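Local structure of reducing-end xylose-releasing exo-oligoxylanase Rex8A (Paenibacillus barcinonensis, 6SUD) at residues M176-N181 with A244-T249; A163-G168 with R215-E220; T237-E242 with Q294-D299; F259-S264 with E313-P318. The protein releases xylose from the reducing ends of linear and branched xylooligosaccharides, acting as a family 8 exo-oligoxylanase in xylan depolymerization. The protein carries 1 engineered substitution. All coordinates share one frame; numbering follows the deposited sequence.

Contact 1. Residues M176-N181 with A244-T249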
loop_
_atom_site.group_PDB
_atom_site.type_symbol
_atom_site.label_atom_id
_atom_site.label_comp_id
_atom_site.label_asym_id
_atom_site.label_seq_id
_atom_site.Cartn_x
_atom_site.Cartn_y
_atom_site.Cartn_z
ATOM N N MET A 176 -5.903 7.568 -14.559
ATOM C CA MET A 176 -5.033 7.641 -13.358
ATOM C C MET A 176 -3.583 7.354 -13.730
ATOM O O MET A 176 -2.691 7.669 -12.917
ATOM C CB MET A 176 -5.513 6.664 -12.288
ATOM C CG MET A 176 -6.632 7.253 -11.486
ATOM S SD MET A 176 -7.241 6.082 -10.281
ATOM C CE MET A 176 -8.402 7.168 -9.452
ATOM N N TRP A 177 -3.349 6.823 -14.931
ATOM C CA TRP A 177 -1.984 6.644 -15.487
ATOM C C TRP A 177 -1.777 7.651 -16.621
ATOM O O TRP A 177 -2.732 7.864 -17.391
ATOM C CB TRP A 177 -1.767 5.196 -15.946
ATOM C CG TRP A 177 -1.282 4.299 -14.851
ATOM C CD1 TRP A 177 -0.006 3.845 -14.668
ATOM C CD2 TRP A 177 -2.060 3.765 -13.764
ATOM N NE1 TRP A 177 0.059 3.068 -13.540
ATOM C CE2 TRP A 177 -1.184 2.993 -12.974
ATOM C CE3 TRP A 177 -3.408 3.847 -13.389
ATOM C CZ2 TRP A 177 -1.612 2.333 -11.821
ATOM C CZ3 TRP A 177 -3.829 3.185 -12.257
ATOM C CH2 TRP A 177 -2.938 2.442 -11.484
ATOM N N GLU A 178 -0.600 8.276 -16.680
ATOM C CA GLU A 178 -0.210 9.133 -17.834
ATOM C C GLU A 178 0.160 8.198 -18.982
ATOM O O GLU A 178 1.093 7.411 -18.850
ATOM C CB GLU A 178 0.920 10.089 -17.451
ATOM C CG GLU A 178 1.502 10.867 -18.629
ATOM C CD GLU A 178 0.501 11.511 -19.580
ATOM O OE1 GLU A 178 -0.399 12.238 -19.098
ATOM O OE2 GLU A 178 0.627 11.282 -20.816
ATOM N N PRO A 179 -0.573 8.216 -20.122
ATOM C CA PRO A 179 -0.302 7.277 -21.208
ATOM C C PRO A 179 1.105 7.434 -21.805
ATOM O O PRO A 179 1.647 6.445 -22.228
ATOM C CB PRO A 179 -1.381 7.608 -22.257
ATOM C CG PRO A 179 -2.463 8.297 -21.464
ATOM C CD PRO A 179 -1.710 9.100 -20.424
ATOM N N SER A 180 1.649 8.655 -21.822
ATOM C CA SER A 180 2.943 8.988 -22.471
ATOM C C SER A 180 4.126 8.321 -21.752
ATOM O O SER A 180 5.083 7.947 -22.452
ATOM C CB SER A 180 3.140 10.484 -22.602
ATOM O OG SER A 180 3.329 11.112 -21.342
ATOM N N ASN A 181 4.093 8.176 -20.419
ATOM C CA ASN A 181 5.245 7.634 -19.641
ATOM C C ASN A 181 4.847 6.389 -18.824
ATOM O O ASN A 181 5.739 5.848 -18.151
ATOM C CB ASN A 181 5.869 8.712 -18.749
ATOM C CG ASN A 181 4.858 9.327 -17.804
ATOM O OD1 ASN A 181 3.867 8.686 -17.460
ATOM N ND2 ASN A 181 5.064 10.581 -17.432
ATOM N N ALA A 244 6.388 13.729 -6.275
ATOM C CA ALA A 244 7.538 13.838 -7.195
ATOM C C ALA A 244 7.041 14.130 -8.607
ATOM O O ALA A 244 5.973 13.631 -8.976
ATOM C CB ALA A 244 8.352 12.573 -7.159
ATOM N N ASN A 245 7.821 14.916 -9.348
ATOM C CA ASN A 245 7.673 15.113 -10.811
ATOM C C ASN A 245 7.880 13.776 -11.534
ATOM O O ASN A 245 8.440 12.830 -10.932
ATOM C CB ASN A 245 8.662 16.172 -11.295
ATOM C CG ASN A 245 8.387 17.525 -10.679
ATOM O OD1 ASN A 245 7.246 17.967 -10.668
ATOM N ND2 ASN A 245 9.410 18.183 -10.160
ATOM N N TYR A 246 7.493 13.717 -12.811
ATOM C CA TYR A 246 7.640 12.515 -13.666
ATOM C C TYR A 246 9.124 12.163 -13.811
ATOM O O TYR A 246 9.411 10.993 -14.105
ATOM C CB TYR A 246 6.968 12.736 -15.024
ATOM C CG TYR A 246 5.456 12.762 -15.005
ATOM C CD1 TYR A 246 4.723 11.971 -14.131
ATOM C CD2 TYR A 246 4.748 13.553 -15.895
ATOM C CE1 TYR A 246 3.333 11.989 -14.119
ATOM C CE2 TYR A 246 3.360 13.574 -15.904
ATOM C CZ TYR A 246 2.647 12.793 -15.011
ATOM O OH TYR A 246 1.280 12.798 -15.035
ATOM N N ASP A 247 10.028 13.133 -13.606
ATOM C CA ASP A 247 11.502 12.951 -13.719
ATOM C C ASP A 247 12.102 12.502 -12.375
ATOM O O ASP A 247 13.326 12.269 -12.333
ATOM C CB ASP A 247 12.174 14.218 -14.263
ATOM C CG ASP A 247 12.257 15.405 -13.313
ATOM O OD1 ASP A 247 11.849 15.272 -12.138
ATOM O OD2 ASP A 247 12.764 16.471 -13.754
ATOM N N GLY A 248 11.296 12.383 -11.313
ATOM C CA GLY A 248 11.738 11.824 -10.020
ATOM C C GLY A 248 12.088 12.898 -8.999
ATOM O O GLY A 248 12.121 12.564 -7.799
ATOM N N THR A 249 12.325 14.143 -9.421
ATOM C CA THR A 249 12.622 15.280 -8.497
ATOM C C THR A 249 11.376 15.633 -7.685
ATOM O O THR A 249 10.243 15.444 -8.141
ATOM C CB THR A 249 13.138 16.531 -9.224
ATOM O OG1 THR A 249 12.249 16.863 -10.292
ATOM C CG2 THR A 249 14.548 16.374 -9.751
HETATM O O HOH W 1 0.156 13.613 -17.172
#
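Glu-178, whose CB lies 3.6 Å from the phenol oxygen OH of Tyr-246, has one carboxylate oxygen held by two donors of its own turn. Ser-180 OG reaches Glu-178 OE2 at 2.8 Å and Ser-180 N reaches the same oxygen at 3.0 Å, from opposite faces of the carboxylate plane, so this end of the acid is fixed in rotation. Glu-178 OE1 looks instead toward a water that also neighbours Tyr-246 OH; both separations are too short to trust in detail, so this bridge remains doubtful. Residues 177-178 pair antiparallel with 183-184, and the turn between them carries Asn-181. That hairpin meets the loop that follows helix 215-232, where Asn-245 to Gly-248 form a type I turn and Asp-247 OD1 takes the backbone N of Thr-249 in an Asx turn; family 8 hydrolases are (alpha/alpha)6 barrels, and the contact joins two surface excursions from the helices. Asn-181 crosses the tyrosine at about a right angle. Its ND2 stands 3.2 Å above one face of the Tyr-246 ring, nearest CG at 3.3 Å, with the amide turned 74° from the ring plane. The acute first torsion (chi1 57°) sets the amide between backbone N and carbonyl carbon, and Asn-181 OD1 is tied to the backbone N of Leu-183, which leaves the amino group to face the ring. Replacing Tyr-246 by alanine is likely to leave Asn-181 ND2 without the ring beneath it and a gap beside Glu-178 CB.

Contact 2. Residues A163-G168 with R215-E220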
loop_
_atom_site.group_PDB
_atom_site.type_symbol
_atom_site.label_atom_id
_atom_site.label_comp_id
_atom_site.label_asym_id
_atom_site.label_seq_id
_atom_site.Cartn_x
_atom_site.Cartn_y
_atom_site.Cartn_z
ATOM N N ALA A 163 -11.397 1.800 -16.056
ATOM C CA ALA A 163 -11.589 3.247 -15.816
ATOM C C ALA A 163 -10.216 3.897 -15.585
ATOM O O ALA A 163 -9.954 4.968 -16.151
ATOM C CB ALA A 163 -12.544 3.468 -14.675
ATOM N N CYS A 164 -9.327 3.234 -14.840
ATOM C CA CYS A 164 -7.965 3.744 -14.528
ATOM C C CYS A 164 -7.216 4.119 -15.811
ATOM O O CYS A 164 -6.466 5.102 -15.786
ATOM C CB CYS A 164 -7.151 2.709 -13.772
ATOM S SG CYS A 164 -7.669 2.558 -12.044
ATOM N N LEU A 165 -7.377 3.348 -16.889
ATOM C CA LEU A 165 -6.631 3.611 -18.143
ATOM C C LEU A 165 -7.482 4.380 -19.159
ATOM O O LEU A 165 -6.867 5.088 -19.972
ATOM C CB LEU A 165 -6.138 2.294 -18.741
ATOM C CG LEU A 165 -5.188 1.487 -17.861
ATOM C CD1 LEU A 165 -4.567 0.360 -18.672
ATOM C CD2 LEU A 165 -4.108 2.378 -17.243
ATOM N N HIS A 166 -8.813 4.268 -19.113
ATOM C CA HIS A 166 -9.688 4.692 -20.239
ATOM C C HIS A 166 -10.724 5.739 -19.827
ATOM O O HIS A 166 -11.590 6.041 -20.672
ATOM C CB HIS A 166 -10.374 3.465 -20.841
ATOM C CG HIS A 166 -9.412 2.462 -21.372
ATOM N ND1 HIS A 166 -8.626 2.713 -22.481
ATOM C CD2 HIS A 166 -9.106 1.217 -20.956
ATOM C CE1 HIS A 166 -7.877 1.649 -22.729
ATOM N NE2 HIS A 166 -8.161 0.721 -21.811
ATOM N N GLN A 167 -10.649 6.278 -18.606
ATOM C CA GLN A 167 -11.602 7.313 -18.121
ATOM C C GLN A 167 -11.656 8.481 -19.118
ATOM O O GLN A 167 -12.768 9.001 -19.314
ATOM C CB GLN A 167 -11.235 7.800 -16.718
ATOM C CG GLN A 167 -12.284 8.684 -16.070
ATOM C CD GLN A 167 -13.524 7.929 -15.660
ATOM O OE1 GLN A 167 -14.475 7.783 -16.438
ATOM N NE2 GLN A 167 -13.535 7.454 -14.423
ATOM N N GLY A 168 -10.530 8.886 -19.717
ATOM C CA GLY A 168 -10.480 10.033 -20.649
ATOM C C GLY A 168 -11.323 9.820 -21.899
ATOM O O GLY A 168 -11.645 10.814 -22.571
ATOM N N ARG A 215 -3.245 -5.572 -21.206
ATOM C CA ARG A 215 -2.168 -6.368 -20.555
ATOM C C ARG A 215 -0.782 -5.850 -20.958
ATOM O O ARG A 215 0.092 -5.795 -20.069
ATOM C CB ARG A 215 -2.384 -7.859 -20.803
ATOM C CG ARG A 215 -3.542 -8.395 -19.977
ATOM C CD ARG A 215 -3.770 -9.877 -20.087
ATOM N NE ARG A 215 -5.033 -10.215 -19.463
ATOM C CZ ARG A 215 -5.648 -11.381 -19.587
ATOM N NH1 ARG A 215 -5.096 -12.349 -20.296
ATOM N NH2 ARG A 215 -6.805 -11.586 -18.981
ATOM N N THR A 216 -0.581 -5.456 -22.222
ATOM C CA THR A 216 0.706 -4.883 -22.698
ATOM C C THR A 216 1.038 -3.622 -21.895
ATOM O O THR A 216 2.188 -3.512 -21.432
ATOM C CB THR A 216 0.693 -4.593 -24.202
ATOM O OG1 THR A 216 0.645 -5.861 -24.855
ATOM C CG2 THR A 216 1.915 -3.829 -24.664
ATOM N N PHE A 217 0.070 -2.720 -21.722
ATOM C CA PHE A 217 0.255 -1.459 -20.961
ATOM C C PHE A 217 0.739 -1.777 -19.539
ATOM O O PHE A 217 1.688 -1.133 -19.051
ATOM C CB PHE A 217 -1.025 -0.634 -20.876
ATOM C CG PHE A 217 -0.810 0.633 -20.097
ATOM C CD1 PHE A 217 -0.919 0.635 -18.715
ATOM C CD2 PHE A 217 -0.456 1.811 -20.736
ATOM C CE1 PHE A 217 -0.707 1.796 -17.989
ATOM C CE2 PHE A 217 -0.260 2.977 -20.009
ATOM C CZ PHE A 217 -0.373 2.964 -18.634
ATOM N N TRP A 218 0.093 -2.734 -18.876
ATOM C CA TRP A 218 0.386 -3.060 -17.451
ATOM C C TRP A 218 1.807 -3.616 -17.326
ATOM O O TRP A 218 2.483 -3.281 -16.325
ATOM C CB TRP A 218 -0.662 -4.007 -16.858
ATOM C CG TRP A 218 -1.946 -3.311 -16.538
ATOM C CD1 TRP A 218 -3.194 -3.620 -16.994
ATOM C CD2 TRP A 218 -2.103 -2.171 -15.678
ATOM N NE1 TRP A 218 -4.116 -2.752 -16.472
ATOM C CE2 TRP A 218 -3.475 -1.846 -15.672
ATOM C CE3 TRP A 218 -1.221 -1.398 -14.912
ATOM C CZ2 TRP A 218 -3.982 -0.781 -14.931
ATOM C CZ3 TRP A 218 -1.726 -0.350 -14.177
ATOM C CH2 TRP A 218 -3.087 -0.045 -14.190
ATOM N N LYS A 219 2.258 -4.393 -18.319
ATOM C CA LYS A 219 3.652 -4.906 -18.340
ATOM C C LYS A 219 4.613 -3.717 -18.495
ATOM O O LYS A 219 5.651 -3.718 -17.804
ATOM C CB LYS A 219 3.870 -5.984 -19.407
ATOM C CG LYS A 219 5.224 -6.689 -19.327
ATOM C CD LYS A 219 5.520 -7.326 -17.976
ATOM C CE LYS A 219 6.870 -8.004 -17.893
ATOM N NZ LYS A 219 6.765 -9.461 -18.123
ATOM N N GLU A 220 4.285 -2.735 -19.338
ATOM C CA GLU A 220 5.142 -1.535 -19.549
ATOM C C GLU A 220 5.135 -0.684 -18.272
ATOM O O GLU A 220 6.192 -0.120 -17.936
ATOM C CB GLU A 220 4.673 -0.727 -20.759
ATOM C CG GLU A 220 4.696 -1.526 -22.047
ATOM C CD GLU A 220 4.070 -0.852 -23.256
ATOM O OE1 GLU A 220 3.285 0.099 -23.080
ATOM O OE2 GLU A 220 4.378 -1.282 -24.382
#
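Leu-165 contributes more than half of the surface buried here, its forked end pushing into the angle between two consecutive rings, Phe-217 and Trp-218. The two methyls divide the work unevenly. Leu-165 CD2 makes the closest approach, 3.5 Å from Phe-217 CE1, while Leu-165 CD1 lies 3.7 Å from Phe-217 CD1 and 3.8 Å from Trp-218 NE1. The branch point Leu-165 CG takes part as well, 3.9 Å from Trp-218 CZ2, so the leucine meets the indole along its pyrrole side and its benzo side alike. On the partner helix the rings converge from neighbouring positions because their first torsions differ: Phe-217 has CG opposite its backbone N (chi1 180°), whereas Trp-218 has CG beside it (chi1 -76°). No hydrogen bond links the segments; the contact is one of apolar packing, with the indole NE1 among the atoms the leucine touches. Behind it the indole also meets Trp-177 and Phe-206 edge-to-face, which carries the apolar cluster on to strand 177-178 and helix 200-209. Leu-165 and Phe-217 have CA atoms 9.0 Å apart, a spacing bridged by side chains alone; helices 153-170 and 215-232 meet in this way within the helical architecture of the (alpha/alpha)6 barrel of glycoside hydrolase family 8.

Contact 3. Residues T237-E242 with Q294-D299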
loop_
_atom_site.group_PDB
_atom_site.type_symbol
_atom_site.label_atom_id
_atom_site.label_comp_id
_atom_site.label_asym_id
_atom_site.label_seq_id
_atom_site.Cartn_x
_atom_site.Cartn_y
_atom_site.Cartn_z
ATOM N N THR A 237 20.844 8.399 0.836
ATOM C CA THR A 237 19.997 8.156 2.033
ATOM C C THR A 237 18.925 7.095 1.748
ATOM O O THR A 237 18.463 6.472 2.703
ATOM C CB THR A 237 19.352 9.476 2.454
ATOM O OG1 THR A 237 18.502 9.803 1.350
ATOM C CG2 THR A 237 20.354 10.580 2.732
ATOM N N GLY A 238 18.543 6.918 0.480
ATOM C CA GLY A 238 17.433 6.045 0.050
ATOM C C GLY A 238 16.066 6.678 0.286
ATOM O O GLY A 238 15.066 6.001 -0.014
ATOM N N LEU A 239 16.023 7.911 0.806
ATOM C CA LEU A 239 14.757 8.627 1.104
ATOM C C LEU A 239 14.169 9.205 -0.182
ATOM O O LEU A 239 14.932 9.627 -1.064
ATOM C CB LEU A 239 14.996 9.784 2.074
ATOM C CG LEU A 239 15.671 9.449 3.400
ATOM C CD1 LEU A 239 15.911 10.718 4.174
ATOM C CD2 LEU A 239 14.854 8.468 4.223
ATOM N N SER A 240 12.853 9.356 -0.180
ATOM C CA SER A 240 12.052 9.822 -1.329
ATOM C C SER A 240 11.094 10.902 -0.856
ATOM O O SER A 240 10.735 10.966 0.327
ATOM C CB SER A 240 11.325 8.691 -1.940
ATOM O OG SER A 240 10.558 8.010 -0.955
ATOM N N PRO A 241 10.659 11.777 -1.778
ATOM C CA PRO A 241 9.677 12.807 -1.458
ATOM C C PRO A 241 8.255 12.241 -1.481
ATOM O O PRO A 241 8.035 11.226 -2.127
ATOM C CB PRO A 241 9.923 13.824 -2.569
ATOM C CG PRO A 241 10.293 12.974 -3.761
ATOM C CD PRO A 241 11.075 11.809 -3.188
ATOM N N GLU A 242 7.331 12.888 -0.763
ATOM C CA GLU A 242 5.905 12.471 -0.772
ATOM C C GLU A 242 5.366 12.635 -2.199
ATOM O O GLU A 242 4.805 11.662 -2.713
ATOM C CB GLU A 242 5.108 13.217 0.292
ATOM C CG GLU A 242 5.455 12.736 1.689
ATOM C CD GLU A 242 4.616 13.338 2.793
ATOM O OE1 GLU A 242 4.787 14.561 3.068
ATOM O OE2 GLU A 242 3.780 12.586 3.359
ATOM N N GLN A 294 17.848 1.490 5.366
ATOM C CA GLN A 294 18.087 0.851 6.696
ATOM C C GLN A 294 19.343 1.446 7.338
ATOM O O GLN A 294 19.321 1.714 8.527
ATOM C CB GLN A 294 18.178 -0.668 6.588
ATOM C CG GLN A 294 16.809 -1.326 6.522
ATOM C CD GLN A 294 16.881 -2.827 6.634
ATOM O OE1 GLN A 294 17.943 -3.442 6.501
ATOM N NE2 GLN A 294 15.738 -3.427 6.913
ATOM N N ALA A 295 20.416 1.624 6.570
ATOM C CA ALA A 295 21.643 2.308 7.032
ATOM C C ALA A 295 21.275 3.706 7.547
ATOM O O ALA A 295 21.776 4.082 8.632
ATOM C CB ALA A 295 22.657 2.359 5.921
ATOM N N PHE A 296 20.428 4.453 6.818
ATOM C CA PHE A 296 20.043 5.839 7.202
ATOM C C PHE A 296 19.417 5.829 8.602
ATOM O O PHE A 296 19.764 6.713 9.382
ATOM C CB PHE A 296 19.099 6.522 6.205
ATOM C CG PHE A 296 18.791 7.948 6.596
ATOM C CD1 PHE A 296 19.689 8.983 6.348
ATOM C CD2 PHE A 296 17.627 8.247 7.272
ATOM C CE1 PHE A 296 19.401 10.281 6.752
ATOM C CE2 PHE A 296 17.355 9.536 7.708
ATOM C CZ PHE A 296 18.234 10.554 7.426
ATOM N N PHE A 297 18.579 4.847 8.927
ATOM C CA PHE A 297 17.810 4.815 10.203
ATOM C C PHE A 297 18.465 3.893 11.240
ATOM O O PHE A 297 17.878 3.732 12.323
ATOM C CB PHE A 297 16.352 4.426 9.945
ATOM C CG PHE A 297 15.587 5.557 9.316
ATOM C CD1 PHE A 297 15.341 6.723 10.020
ATOM C CD2 PHE A 297 15.185 5.486 7.990
ATOM C CE1 PHE A 297 14.660 7.779 9.434
ATOM C CE2 PHE A 297 14.519 6.546 7.403
ATOM C CZ PHE A 297 14.266 7.696 8.117
ATOM N N SER A 298 19.645 3.338 10.958
ATOM C CA SER A 298 20.253 2.276 11.802
ATOM C C SER A 298 20.488 2.788 13.232
ATOM O O SER A 298 20.206 2.020 14.169
ATOM C CB SER A 298 21.505 1.730 11.197
ATOM O OG SER A 298 22.469 2.740 11.024
ATOM N N ASP A 299 20.965 4.030 13.384
ATOM C CA ASP A 299 21.369 4.602 14.699
ATOM C C ASP A 299 20.375 5.657 15.179
ATOM O O ASP A 299 20.778 6.500 16.028
ATOM C CB ASP A 299 22.728 5.298 14.621
ATOM C CG ASP A 299 23.898 4.341 14.588
ATOM O OD1 ASP A 299 23.731 3.208 15.066
ATOM O OD2 ASP A 299 24.968 4.750 14.110
#
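Leu-239 meets the rings of Phe-296 and Phe-297 with a separate methyl for each. The CH-pi interaction belongs to Leu-239 CD1, which sits 4.1 Å from the centroid of the Phe-296 ring and 17° off the ring normal, over the face though displaced toward its rim. Plain apolar contact is made by the other branch, Leu-239 CD2 coming within 3.7 Å of Phe-297 CE2. Thr-237 adds a further apolar touch: it runs alongside Phe-296, pointing the same way, with CB 3.9 Å from Phe-296 CD1. The rings themselves are set against each other, since Phe-296 CD2 lies 3.4 Å above the centre of the Phe-297 ring. With CG anti to its backbone N (chi1 -177°), Phe-296 sets its ring beside Thr-237 and under Leu-239 CD1. In the (alpha/alpha)6 barrel of family 8 hydrolases the contact packs the long connection between helices 215-232 and 268-280 onto the C-terminal part of helix 285-297, and Tyr-308 meets both phenylalanines from outside. Polar bonds serve each segment separately. Thr-237 OG1 accepts the backbone N of Leu-239 at 3.2 Å, closing an ST turn, and is also bonded to the carbonyl of Ile-310. In the other segment, Ala-295 O receives both Ser-298 OG, at 2.8 Å, and the backbone N of Ser-298, from the same face of the carbonyl.

Contact 4. Residues F259-S264 with E313-P318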
loop_
_atom_site.group_PDB
_atom_site.type_symbol
_atom_site.label_atom_id
_atom_site.label_comp_id
_atom_site.label_asym_id
_atom_site.label_seq_id
_atom_site.Cartn_x
_atom_site.Cartn_y
_atom_site.Cartn_z
ATOM N N PHE A 259 5.143 18.836 0.149
ATOM C CA PHE A 259 5.251 17.357 0.069
ATOM C C PHE A 259 6.622 16.993 -0.510
ATOM O O PHE A 259 6.808 15.896 -1.019
ATOM C CB PHE A 259 4.043 16.799 -0.693
ATOM C CG PHE A 259 2.755 16.961 0.073
ATOM C CD1 PHE A 259 2.359 15.999 0.991
ATOM C CD2 PHE A 259 1.949 18.076 -0.105
ATOM C CE1 PHE A 259 1.195 16.155 1.729
ATOM C CE2 PHE A 259 0.775 18.224 0.620
ATOM C CZ PHE A 259 0.402 17.264 1.532
ATOM N N ARG A 260 7.585 17.905 -0.396
ATOM C CA ARG A 260 8.935 17.731 -0.996
ATOM C C ARG A 260 9.812 16.819 -0.145
ATOM O O ARG A 260 10.886 16.433 -0.624
ATOM C CB ARG A 260 9.607 19.093 -1.142
ATOM C CG ARG A 260 8.933 19.965 -2.188
ATOM C CD ARG A 260 9.627 21.305 -2.345
ATOM N NE ARG A 260 9.572 22.010 -1.072
ATOM C CZ ARG A 260 10.171 23.166 -0.801
ATOM N NH1 ARG A 260 10.905 23.776 -1.718
ATOM N NH2 ARG A 260 10.050 23.699 0.402
ATOM N N HIS A 261 9.382 16.513 1.079
ATOM C CA HIS A 261 10.251 15.907 2.114
ATOM C C HIS A 261 9.841 14.471 2.411
ATOM O O HIS A 261 8.797 14.015 1.899
ATOM C CB HIS A 261 10.233 16.772 3.366
ATOM C CG HIS A 261 10.509 18.196 3.050
ATOM N ND1 HIS A 261 11.717 18.608 2.510
ATOM C CD2 HIS A 261 9.740 19.301 3.163
ATOM C CE1 HIS A 261 11.683 19.914 2.317
ATOM N NE2 HIS A 261 10.485 20.364 2.722
ATOM N N PHE A 262 10.650 13.798 3.237
ATOM C CA PHE A 262 10.403 12.406 3.676
ATOM C C PHE A 262 9.492 12.439 4.904
ATOM O O PHE A 262 9.950 12.798 6.006
ATOM C CB PHE A 262 11.719 11.675 3.934
ATOM C CG PHE A 262 11.535 10.205 4.205
ATOM C CD1 PHE A 262 11.307 9.312 3.166
ATOM C CD2 PHE A 262 11.559 9.718 5.495
ATOM C CE1 PHE A 262 11.140 7.954 3.418
ATOM C CE2 PHE A 262 11.369 8.372 5.749
ATOM C CZ PHE A 262 11.161 7.487 4.712
ATOM N N TYR A 263 8.224 12.098 4.679
ATOM C CA TYR A 263 7.118 12.069 5.669
ATOM C C TYR A 263 6.158 10.938 5.268
ATOM O O TYR A 263 6.452 10.196 4.329
ATOM C CB TYR A 263 6.427 13.433 5.725
ATOM C CG TYR A 263 5.808 13.809 7.052
ATOM C CD1 TYR A 263 6.576 13.874 8.205
ATOM C CD2 TYR A 263 4.464 14.137 7.145
ATOM C CE1 TYR A 263 6.018 14.240 9.421
ATOM C CE2 TYR A 263 3.890 14.504 8.355
ATOM C CZ TYR A 263 4.671 14.557 9.493
ATOM O OH TYR A 263 4.089 14.919 10.674
ATOM N N SER A 264 5.012 10.856 5.944
ATOM C CA SER A 264 4.063 9.705 6.004
ATOM C C SER A 264 3.903 8.935 4.681
ATOM O O SER A 264 4.059 7.715 4.717
ATOM C CB SER A 264 2.734 10.187 6.485
ATOM O OG SER A 264 2.890 10.893 7.702
ATOM N N GLU A 313 18.537 15.815 6.042
ATOM C CA GLU A 313 18.592 16.906 7.051
ATOM C C GLU A 313 17.326 16.797 7.893
ATOM O O GLU A 313 16.222 16.831 7.351
ATOM C CB GLU A 313 18.756 18.258 6.360
ATOM C CG GLU A 313 20.043 18.364 5.562
ATOM C CD GLU A 313 21.307 18.498 6.393
ATOM O OE1 GLU A 313 21.849 19.630 6.456
ATOM O OE2 GLU A 313 21.783 17.476 6.937
ATOM N N PRO A 314 17.444 16.613 9.229
ATOM C CA PRO A 314 16.275 16.470 10.089
ATOM C C PRO A 314 15.600 17.829 10.318
ATOM O O PRO A 314 16.298 18.823 10.497
ATOM C CB PRO A 314 16.828 15.917 11.420
ATOM C CG PRO A 314 18.315 16.264 11.416
ATOM C CD PRO A 314 18.705 16.583 9.987
ATOM N N PHE A 315 14.268 17.842 10.293
ATOM C CA PHE A 315 13.439 18.957 10.818
ATOM C C PHE A 315 13.342 18.794 12.335
ATOM O O PHE A 315 13.643 17.714 12.860
ATOM C CB PHE A 315 12.024 18.953 10.235
ATOM C CG PHE A 315 11.926 19.320 8.780
ATOM C CD1 PHE A 315 12.439 18.480 7.802
ATOM C CD2 PHE A 315 11.285 20.482 8.385
ATOM C CE1 PHE A 315 12.333 18.816 6.463
ATOM C CE2 PHE A 315 11.173 20.812 7.043
ATOM C CZ PHE A 315 11.707 19.979 6.088
ATOM N N ASN A 316 12.924 19.846 13.030
ATOM C CA ASN A 316 12.673 19.763 14.493
ATOM C C ASN A 316 11.412 18.913 14.711
ATOM O O ASN A 316 11.344 18.141 15.695
ATOM C CB ASN A 316 12.625 21.164 15.095
ATOM C CG ASN A 316 13.990 21.815 15.047
ATOM O OD1 ASN A 316 14.975 21.222 15.492
ATOM N ND2 ASN A 316 14.069 22.999 14.470
ATOM N N GLU A 317 10.474 19.014 13.777
ATOM C CA GLU A 317 9.151 18.336 13.789
ATOM C C GLU A 317 9.329 16.820 13.851
ATOM O O GLU A 317 10.110 16.252 13.088
ATOM C CB GLU A 317 8.409 18.781 12.533
ATOM C CG GLU A 317 7.047 18.154 12.354
ATOM C CD GLU A 317 6.412 18.508 11.022
ATOM O OE1 GLU A 317 7.094 19.140 10.193
ATOM O OE2 GLU A 317 5.255 18.144 10.812
ATOM N N PRO A 318 8.584 16.111 14.731
ATOM C CA PRO A 318 8.634 14.652 14.803
ATOM C C PRO A 318 7.849 14.005 13.655
ATOM O O PRO A 318 6.981 14.646 13.116
ATOM C CB PRO A 318 7.917 14.351 16.123
ATOM C CG PRO A 318 6.871 15.438 16.184
ATOM C CD PRO A 318 7.594 16.670 15.670
#
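His-261 and Phe-315 form the close part of the contact, a T-shaped pair in which the phenyl edge is directed at the imidazole face. Phe-315 CZ stands 3.5 Å above the centre of that face, the centroids are 4.8 Å apart and the planes meet at 65°. The side chain of Arg-260 covers the opposite face, its CB 4.1 Å above the His-261 ring, so the imidazole is sandwiched. CG of Phe-315 lies beside the backbone N (chi1 -70°), swinging the ring toward the histidine. With His-261 exchanged for an alanine, the Phe-315 edge would probably have no face to meet and Asp-258 would lose its weak hydrogen bond. Nearer the corner at Asn-316 and Glu-317 the fit is looser. Tyr-263 OH lies 3.4 Å from Glu-317 OE2, the two side chains crossing at about a right angle, and Pro-318 O sits in the ring plane at the edge of Tyr-263, 3.8 Å from its OH. The tyrosine also touches Ala-320, the engineered position, and Ser-264, which follows the tyrosine in the chain, belongs to a xylose pocket. Glu-317 OE1 is salt-bridged to Arg-307, which in turn makes a cation-pi contact with Tyr-263. The negative charge near the phenol is therefore probably balanced by that arginine, which ties tyrosine and glutamate together from outside their direct approach.

How the contacts relate
The four contacts form two touching pairs. Contacts 1 and 2, with centres 14 Å apart, share the hairpin side of the chain: Met-176 N lies 2.8 Å from Cys-164 O, probably a hydrogen bond, and Trp-177 packs on Cys-164, Phe-217 and Trp-218. Contacts 3 and 4 are 11 Å apart at their centres, and Glu-242 N probably bonds to His-261 O at 3.2 Å. Residues 237-242 and 244-249 are separated by a single residue, so contacts 3 and 1 adjoin along the chain. Contact 4 alone holds a xylose-pocket residue, Ser-264; its Tyr-263 side chain is about 7 Å from that of Asp-265, the inferred proton acceptor. Contacts 2 and 4 are the farthest pair, about 34 Å between centres.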